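Local coordinates for orotidine 5'-phosphate decarboxylase (PDB 2CZD), which probably catalyses the decarboxylation of orotidine 5'-monophosphate to uridine 5'-monophosphate, the last step of de novo UMP synthesis, as a homodimeric TIM-barrel enzyme, at residues V184-A187 against I188-P192. Residues are numbered along the deposited sequence; the frame is centred on the assembly and turned at random.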
loop_
_atom_site.group_PDB
_atom_site.type_symbol
_atom_site.label_atom_id
_atom_site.label_comp_id
_atom_site.label_asym_id
_atom_site.label_seq_id
_atom_site.Cartn_x
_atom_site.Cartn_y
_atom_site.Cartn_z
ATOM N N VAL B 184 1.229 2.399 20.515
ATOM C CA VAL B 184 1.626 3.713 21.006
ATOM C C VAL B 184 2.723 4.318 20.137
ATOM O O VAL B 184 3.647 3.617 19.761
ATOM C CB VAL B 184 2.159 3.576 22.441
ATOM C CG1 VAL B 184 2.510 4.971 23.015
ATOM C CG2 VAL B 184 1.113 2.903 23.309
ATOM N N GLY B 185 2.627 5.613 19.843
ATOM C CA GLY B 185 3.644 6.268 19.036
ATOM C C GLY B 185 4.387 7.391 19.753
ATOM O O GLY B 185 5.223 7.138 20.630
ATOM N N ARG B 186 4.085 8.627 19.362
ATOM C CA ARG B 186 4.724 9.819 19.926
ATOM C C ARG B 186 4.805 9.861 21.443
ATOM O O ARG B 186 5.777 10.392 21.988
ATOM C CB ARG B 186 3.983 11.081 19.467
ATOM C CG ARG B 186 4.078 11.373 17.994
ATOM C CD ARG B 186 3.245 12.599 17.610
ATOM N NE ARG B 186 3.310 12.827 16.168
ATOM C CZ ARG B 186 4.321 13.434 15.548
ATOM N NH1 ARG B 186 4.296 13.578 14.229
ATOM N NH2 ARG B 186 5.342 13.923 16.247
ATOM N N ALA B 187 3.797 9.321 22.122
ATOM C CA ALA B 187 3.783 9.353 23.581
ATOM C C ALA B 187 5.047 8.723 24.130
ATOM O O ALA B 187 5.508 9.082 25.220
ATOM C CB ALA B 187 2.554 8.652 24.122
ATOM N N ILE B 188 5.614 7.789 23.373
ATOM C CA ILE B 188 6.853 7.162 23.780
ATOM C C ILE B 188 8.073 7.688 23.026
ATOM O O ILE B 188 9.015 8.185 23.650
ATOM C CB ILE B 188 6.791 5.628 23.592
ATOM C CG1 ILE B 188 5.839 5.027 24.622
ATOM C CG2 ILE B 188 8.154 5.005 23.812
ATOM C CD1 ILE B 188 5.544 3.520 24.379
ATOM N N TYR B 189 8.074 7.619 21.693
ATOM C CA TYR B 189 9.293 8.030 20.999
ATOM C C TYR B 189 9.709 9.482 21.074
ATOM O O TYR B 189 10.892 9.778 20.895
ATOM C CB TYR B 189 9.313 7.559 19.528
ATOM C CG TYR B 189 8.270 8.140 18.599
ATOM C CD1 TYR B 189 7.210 7.357 18.131
ATOM C CD2 TYR B 189 8.391 9.446 18.106
ATOM C CE1 TYR B 189 6.309 7.848 17.199
ATOM C CE2 TYR B 189 7.500 9.944 17.177
ATOM C CZ TYR B 189 6.458 9.140 16.725
ATOM O OH TYR B 189 5.548 9.627 15.815
ATOM N N ASN B 190 8.763 10.380 21.333
ATOM C CA ASN B 190 9.088 11.802 21.447
ATOM C C ASN B 190 9.062 12.265 22.907
ATOM O O ASN B 190 9.112 13.463 23.190
ATOM C CB ASN B 190 8.124 12.644 20.596
ATOM C CG ASN B 190 8.596 12.800 19.153
ATOM O OD1 ASN B 190 7.869 13.327 18.306
ATOM N ND2 ASN B 190 9.817 12.347 18.868
ATOM N N ALA B 191 8.997 11.319 23.841
ATOM C CA ALA B 191 8.982 11.673 25.263
ATOM C C ALA B 191 10.373 12.111 25.707
ATOM O O ALA B 191 11.371 11.759 25.091
ATOM C CB ALA B 191 8.528 10.474 26.115
ATOM N N PRO B 192 10.452 12.903 26.784
ATOM C CA PRO B 192 11.767 13.344 27.270
ATOM C C PRO B 192 12.600 12.104 27.612
ATOM O O PRO B 192 13.827 12.058 27.398
ATOM C CB PRO B 192 11.416 14.158 28.507
ATOM C CG PRO B 192 10.096 14.781 28.148
ATOM C CD PRO B 192 9.356 13.608 27.471
HETATM O O HOH W 1 5.259 14.821 19.137
#
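Gly185 O is gripped by two backbone amides of the first helical turn, at i+3 and i+4. Ile188 N is 2.8 Å from Gly185 O, and Tyr189 N donates to the same oxygen at 3.1 Å. They reach it from opposite faces of the carbonyl plane, Ile188 N standing 35° out of it and not on a lone pair; together the two bonds limit the rotation of the Gly185 carbonyl, at the N-cap of helix 186-189. Asn190 N adds a further i to i+4 bond to Arg186 O, closing this short helix, which follows strand 181-184, the last of the TIM barrel. The Tyr189 ring lies with one face against Arg186 CA. Its chi1 of 65° sets CG between the backbone N and the carbonyl carbon, which brings the ring centroid to 3.7 Å from Arg186 CA, 11° off the normal, a CH-pi contact. Arg186 CG reaches Tyr189 OH at 3.2 Å, and the same hydroxyl lies over one face of the guanidinium, offset toward its rim. An alanine in place of Tyr189 would probably uncover the Arg186 backbone and set its aliphatic chain free to turn. Arg186 and Asn190 run side by side, guanidinium and amide steeply tilted against each other, and a water bridges them, accepting from Arg186 NH2 at 3.0 Å and donating to Asn190 OD1. On the apolar side, Val184 CG1 meets Ile188 CD1 at 3.6 Å, the two side chains crossing at about a right angle; Ile201 of helix 194-205 and Ile2 of strand 2-5 touch both. Gly185 and Arg186 belong to the substrate site, and Tyr189 also touches Asp7, another substrate-binding residue. The ring face steadies Arg186 CA and CG, while the guanidinium, its pose perhaps affected by a crystal neighbour, probably meets the substrate phosphate, as in related OMP decarboxylases.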